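Local coordinates for protein DyP2 (Amycolatopsis sp. ATCC 39116, PDB 4G2C) that is a heme-dependent dye-decolorizing peroxidase that carries a bound manganese ion and probably oxidises dyes and lignin-related compounds, at residues A233-D245 with S326-S338. Numbering follows the deposited sequence.
Sequences AERDTTDGVNDWD and SHHPVGNDFSYDS. With ACT (acetate ion), chain N; ACT (acetate ion), chain G; ACT (acetate ion), chain H.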
loop_
_atom_site.group_PDB
_atom_site.type_symbol
_atom_site.label_atom_id
_atom_site.label_comp_id
_atom_site.label_asym_id
_atom_site.label_seq_id
_atom_site.Cartn_x
_atom_site.Cartn_y
_atom_site.Cartn_z
ATOM N N ALA A 233 -20.552 0.887 5.419
ATOM C CA ALA A 233 -20.576 0.054 4.225
ATOM C C ALA A 233 -19.936 -1.301 4.506
ATOM O O ALA A 233 -20.454 -2.340 4.098
ATOM C CB ALA A 233 -19.867 0.762 3.048
ATOM N N GLU A 234 -18.803 -1.266 5.198
ATOM C CA GLU A 234 -18.067 -2.460 5.559
ATOM C C GLU A 234 -18.938 -3.363 6.423
ATOM O O GLU A 234 -18.980 -4.575 6.209
ATOM C CB GLU A 234 -16.779 -2.079 6.294
ATOM C CG GLU A 234 -15.807 -3.227 6.548
ATOM C CD GLU A 234 -15.025 -3.653 5.296
ATOM O OE1 GLU A 234 -15.242 -3.069 4.212
ATOM O OE2 GLU A 234 -14.185 -4.577 5.397
ATOM N N ARG A 235 -19.639 -2.759 7.386
ATOM C CA ARG A 235 -20.533 -3.487 8.285
ATOM C C ARG A 235 -21.717 -4.074 7.524
ATOM O O ARG A 235 -22.037 -5.254 7.688
ATOM C CB ARG A 235 -21.030 -2.581 9.427
ATOM C CG ARG A 235 -22.156 -3.190 10.305
ATOM C CD ARG A 235 -22.394 -2.349 11.572
ATOM N NE ARG A 235 -22.179 -0.935 11.280
ATOM C CZ ARG A 235 -21.340 -0.130 11.929
ATOM N NH1 ARG A 235 -20.626 -0.580 12.954
ATOM N NH2 ARG A 235 -21.230 1.138 11.549
ATOM N N ASP A 236 -22.354 -3.263 6.678
ATOM C CA ASP A 236 -23.579 -3.685 6.010
ATOM C C ASP A 236 -23.361 -4.700 4.893
ATOM O O ASP A 236 -24.245 -5.526 4.629
ATOM C CB ASP A 236 -24.350 -2.492 5.442
ATOM C CG ASP A 236 -24.657 -1.429 6.489
ATOM O OD1 ASP A 236 -24.452 -1.682 7.690
ATOM O OD2 ASP A 236 -25.108 -0.328 6.104
ATOM N N THR A 237 -22.209 -4.640 4.225
ATOM C CA THR A 237 -22.047 -5.386 2.963
ATOM C C THR A 237 -20.882 -6.367 2.898
ATOM O O THR A 237 -20.609 -6.934 1.837
ATOM C CB THR A 237 -21.940 -4.435 1.729
ATOM O OG1 THR A 237 -20.630 -3.845 1.687
ATOM C CG2 THR A 237 -23.007 -3.336 1.787
ATOM N N THR A 238 -20.186 -6.578 4.011
ATOM C CA THR A 238 -19.150 -7.605 4.038
ATOM C C THR A 238 -19.464 -8.592 5.154
ATOM O O THR A 238 -20.577 -8.602 5.656
ATOM C CB THR A 238 -17.732 -7.012 4.241
ATOM O OG1 THR A 238 -17.629 -6.440 5.552
ATOM C CG2 THR A 238 -17.432 -5.942 3.190
ATOM N N ASP A 239 -18.489 -9.412 5.548
ATOM C CA ASP A 239 -18.717 -10.329 6.657
ATOM C C ASP A 239 -19.039 -9.547 7.941
ATOM O O ASP A 239 -19.784 -10.019 8.788
ATOM C CB ASP A 239 -17.582 -11.361 6.831
ATOM C CG ASP A 239 -16.188 -10.731 6.912
ATOM O OD1 ASP A 239 -15.962 -9.676 6.275
ATOM O OD2 ASP A 239 -15.307 -11.310 7.601
ATOM N N GLY A 240 -18.515 -8.327 8.044
ATOM C CA GLY A 240 -18.877 -7.423 9.125
ATOM C C GLY A 240 -17.687 -6.743 9.775
ATOM O O GLY A 240 -16.564 -6.785 9.256
ATOM N N VAL A 241 -17.940 -6.110 10.916
ATOM C CA VAL A 241 -16.904 -5.437 11.688
ATOM C C VAL A 241 -17.003 -5.799 13.174
ATOM O O VAL A 241 -16.713 -4.977 14.033
ATOM C CB VAL A 241 -17.043 -3.915 11.554
ATOM C CG1 VAL A 241 -16.929 -3.486 10.076
ATOM C CG2 VAL A 241 -18.372 -3.452 12.143
ATOM N N ASN A 242 -17.422 -7.025 13.478
ATOM C CA ASN A 242 -17.644 -7.436 14.870
ATOM C C ASN A 242 -16.355 -7.797 15.574
ATOM O O ASN A 242 -16.203 -7.609 16.772
ATOM C CB ASN A 242 -18.559 -8.662 14.943
ATOM C CG ASN A 242 -19.912 -8.434 14.303
ATOM O OD1 ASN A 242 -20.470 -7.330 14.333
ATOM N ND2 ASN A 242 -20.452 -9.488 13.721
ATOM N N ASP A 243 -15.434 -8.353 14.817
ATOM C CA ASP A 243 -14.219 -8.886 15.385
ATOM C C ASP A 243 -13.073 -7.908 15.114
ATOM O O ASP A 243 -12.222 -7.678 15.972
ATOM C CB ASP A 243 -13.951 -10.240 14.747
ATOM C CG ASP A 243 -13.057 -11.106 15.575
ATOM O OD1 ASP A 243 -12.411 -10.564 16.504
ATOM O OD2 ASP A 243 -12.989 -12.329 15.277
ATOM N N TRP A 244 -13.062 -7.326 13.916
ATOM C CA TRP A 244 -12.046 -6.343 13.561
ATOM C C TRP A 244 -12.685 -4.995 13.231
ATOM O O TRP A 244 -13.516 -4.899 12.334
ATOM C CB TRP A 244 -11.196 -6.839 12.381
ATOM C CG TRP A 244 -10.217 -5.807 11.895
ATOM C CD1 TRP A 244 -10.270 -5.116 10.722
ATOM C CD2 TRP A 244 -9.059 -5.324 12.594
ATOM N NE1 TRP A 244 -9.216 -4.241 10.640
ATOM C CE2 TRP A 244 -8.456 -4.353 11.775
ATOM C CE3 TRP A 244 -8.478 -5.624 13.830
ATOM C CZ2 TRP A 244 -7.295 -3.682 12.149
ATOM C CZ3 TRP A 244 -7.342 -4.977 14.197
ATOM C CH2 TRP A 244 -6.754 -4.006 13.367
ATOM N N ASP A 245 -12.310 -3.963 13.978
ATOM C CA ASP A 245 -12.764 -2.600 13.701
ATOM C C ASP A 245 -11.740 -1.945 12.754
ATOM O O ASP A 245 -10.581 -1.760 13.120
ATOM C CB ASP A 245 -12.905 -1.831 15.023
ATOM C CG ASP A 245 -13.212 -0.335 14.826
ATOM O OD1 ASP A 245 -13.855 0.038 13.812
ATOM O OD2 ASP A 245 -12.819 0.468 15.709
ATOM N N SER A 326 -13.939 -19.016 0.810
ATOM C CA SER A 326 -14.689 -17.933 1.453
ATOM C C SER A 326 -14.498 -16.584 0.769
ATOM O O SER A 326 -13.891 -15.687 1.335
ATOM C CB SER A 326 -14.307 -17.788 2.929
ATOM O OG SER A 326 -14.616 -18.944 3.665
ATOM N N HIS A 327 -15.039 -16.425 -0.430
ATOM C CA HIS A 327 -14.892 -15.162 -1.141
ATOM C C HIS A 327 -16.246 -14.621 -1.587
ATOM O O HIS A 327 -16.387 -14.057 -2.679
ATOM C CB HIS A 327 -13.959 -15.347 -2.325
ATOM C CG HIS A 327 -14.298 -16.537 -3.167
ATOM N ND1 HIS A 327 -13.585 -17.715 -3.114
ATOM C CD2 HIS A 327 -15.290 -16.735 -4.071
ATOM C CE1 HIS A 327 -14.119 -18.585 -3.955
ATOM N NE2 HIS A 327 -15.155 -18.016 -4.547
ATOM N N HIS A 328 -17.245 -14.787 -0.728
ATOM C CA HIS A 328 -18.561 -14.239 -1.020
ATOM C C HIS A 328 -19.115 -13.415 0.156
ATOM O O HIS A 328 -20.130 -13.785 0.742
ATOM C CB HIS A 328 -19.555 -15.353 -1.372
ATOM C CG HIS A 328 -19.027 -16.362 -2.346
ATOM N ND1 HIS A 328 -19.154 -16.217 -3.715
ATOM C CD2 HIS A 328 -18.396 -17.548 -2.146
ATOM C CE1 HIS A 328 -18.611 -17.263 -4.313
ATOM N NE2 HIS A 328 -18.147 -18.088 -3.386
ATOM N N PRO A 329 -18.457 -12.291 0.482
ATOM C CA PRO A 329 -17.248 -11.874 -0.236
ATOM C C PRO A 329 -16.010 -12.199 0.576
ATOM O O PRO A 329 -16.109 -12.781 1.659
ATOM C CB PRO A 329 -17.427 -10.357 -0.342
ATOM C CG PRO A 329 -18.134 -9.989 0.942
ATOM C CD PRO A 329 -18.963 -11.213 1.356
ATOM N N VAL A 330 -14.849 -11.846 0.043
ATOM C CA VAL A 330 -13.609 -11.987 0.780
ATOM C C VAL A 330 -13.799 -11.298 2.122
ATOM O O VAL A 330 -14.143 -10.123 2.165
ATOM C CB VAL A 330 -12.454 -11.303 0.037
ATOM C CG1 VAL A 330 -11.179 -11.348 0.893
ATOM C CG2 VAL A 330 -12.238 -11.971 -1.323
ATOM N N GLY A 331 -13.578 -12.016 3.218
ATOM C CA GLY A 331 -13.812 -11.430 4.529
ATOM C C GLY A 331 -12.624 -10.673 5.093
ATOM O O GLY A 331 -11.497 -10.885 4.669
ATOM N N ASN A 332 -12.882 -9.801 6.064
ATOM C CA ASN A 332 -11.825 -9.148 6.835
ATOM C C ASN A 332 -12.145 -9.069 8.334
ATOM O O ASN A 332 -11.376 -8.502 9.113
ATOM C CB ASN A 332 -11.541 -7.733 6.307
ATOM C CG ASN A 332 -10.172 -7.233 6.717
ATOM O OD1 ASN A 332 -9.206 -7.985 6.685
ATOM N ND2 ASN A 332 -10.086 -5.971 7.130
ATOM N N ASP A 333 -13.281 -9.635 8.728
ATOM C CA ASP A 333 -13.733 -9.584 10.107
ATOM C C ASP A 333 -13.161 -10.728 10.948
ATOM O O ASP A 333 -13.863 -11.683 11.278
ATOM C CB ASP A 333 -15.253 -9.642 10.144
ATOM C CG ASP A 333 -15.809 -9.068 11.413
ATOM O OD1 ASP A 333 -15.017 -8.463 12.163
ATOM O OD2 ASP A 333 -17.021 -9.218 11.658
ATOM N N PHE A 334 -11.880 -10.622 11.281
ATOM C CA PHE A 334 -11.207 -11.627 12.106
ATOM C C PHE A 334 -10.039 -10.989 12.857
ATOM O O PHE A 334 -9.521 -9.939 12.457
ATOM C CB PHE A 334 -10.644 -12.756 11.231
ATOM C CG PHE A 334 -9.614 -12.288 10.236
ATOM C CD1 PHE A 334 -8.272 -12.146 10.613
ATOM C CD2 PHE A 334 -9.990 -11.936 8.947
ATOM C CE1 PHE A 334 -7.317 -11.693 9.709
ATOM C CE2 PHE A 334 -9.042 -11.466 8.028
ATOM C CZ PHE A 334 -7.700 -11.351 8.405
ATOM N N SER A 335 -9.635 -11.639 13.942
ATOM C CA SER A 335 -8.425 -11.301 14.674
ATOM C C SER A 335 -7.722 -12.622 14.898
ATOM O O SER A 335 -8.203 -13.663 14.467
ATOM C CB SER A 335 -8.751 -10.659 16.033
ATOM O OG SER A 335 -9.231 -11.624 16.961
ATOM N N TYR A 336 -6.590 -12.588 15.593
ATOM C CA TYR A 336 -5.847 -13.804 15.889
ATOM C C TYR A 336 -6.018 -14.273 17.343
ATOM O O TYR A 336 -5.196 -15.038 17.852
ATOM C CB TYR A 336 -4.367 -13.580 15.583
ATOM C CG TYR A 336 -4.149 -13.169 14.162
ATOM C CD1 TYR A 336 -4.205 -14.108 13.137
ATOM C CD2 TYR A 336 -3.903 -11.841 13.835
ATOM C CE1 TYR A 336 -4.027 -13.733 11.818
ATOM C CE2 TYR A 336 -3.718 -11.459 12.525
ATOM C CZ TYR A 336 -3.782 -12.413 11.520
ATOM O OH TYR A 336 -3.592 -12.039 10.216
ATOM N N ASP A 337 -7.081 -13.806 17.998
ATOM C CA ASP A 337 -7.294 -14.080 19.418
ATOM C C ASP A 337 -7.633 -15.549 19.690
ATOM O O ASP A 337 -7.500 -16.011 20.814
ATOM C CB ASP A 337 -8.374 -13.149 19.998
ATOM C CG ASP A 337 -7.874 -11.723 20.196
ATOM O OD1 ASP A 337 -6.651 -11.488 20.063
ATOM O OD2 ASP A 337 -8.700 -10.835 20.481
ATOM N N SER A 338 -8.084 -16.267 18.664
ATOM C CA SER A 338 -8.263 -17.718 18.744
ATOM C C SER A 338 -7.171 -18.458 17.999
ATOM O O SER A 338 -7.383 -19.595 17.563
ATOM C CB SER A 338 -9.611 -18.141 18.162
ATOM O OG SER A 338 -10.683 -17.679 18.954
HETATM C C ACT N . -24.951 0.978 9.625
HETATM O O ACT N . -25.838 0.767 8.761
HETATM O OXT ACT N . -23.910 0.281 9.551
HETATM C CH3 ACT N . -25.122 2.018 10.699
HETATM C C ACT G . -17.464 -0.476 14.522
HETATM O O ACT G . -18.673 -0.828 14.600
HETATM O OXT ACT G . -17.213 0.766 14.467
HETATM C CH3 ACT G . -16.377 -1.510 14.486
HETATM C C ACT H . -12.220 -9.986 19.746
HETATM O O ACT H . -12.149 -10.616 20.834
HETATM O OXT ACT H . -11.404 -10.317 18.844
HETATM C CH3 ACT H . -13.231 -8.893 19.537
HETATM O O HOH W 1 -12.552 -4.436 7.646
#
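Trp244 and Asn332 lie side by side, ring and amide planes 72° apart, with ND2 of Asn332 3.7 Å from CD1 of Trp244. Phe334 O also nears this ring obliquely, while a water at the ring edge joins Asn332 ND2 to Glu234 OE2. The carboxylates of Asp239 and Asp333 are turned 82° against each other, each spent on backbone N-H groups. With CG opposite the backbone N (chi1 -158°), Asp333, centre of an inverse gamma turn, pushes its carboxylate into the loop at 242-244. Its OD2 takes Asn242 N at 2.9 Å, syn but tilted from the carboxylate plane. Its OD1 is forked, accepting Asp243 N at 2.7 Å and, nearly in line with the C-O bond, Trp244 N. Asp239 answers with OD1 on Asn332 N and OD2 on Asp333 N at 2.9 Å, both on the syn side, somewhat out of plane. Aspartate suits both places, being a short double acceptor. Without the Asp333 carboxylate, as with an alanine here, the three N-H groups of 242-244 would probably lose their shared acceptor and let that loop shift. Gly240 fits because its backbone angles would jam a side chain against the preceding carbonyl. The Asn332 side chain comes within about 5 Å of the heme, its OD1 bonded by Arg357, while Glu234 forms a salt bridge with Arg221. The contact thus ties the loop leaving helix 228-237 to that between helices 303-309 and 350-354.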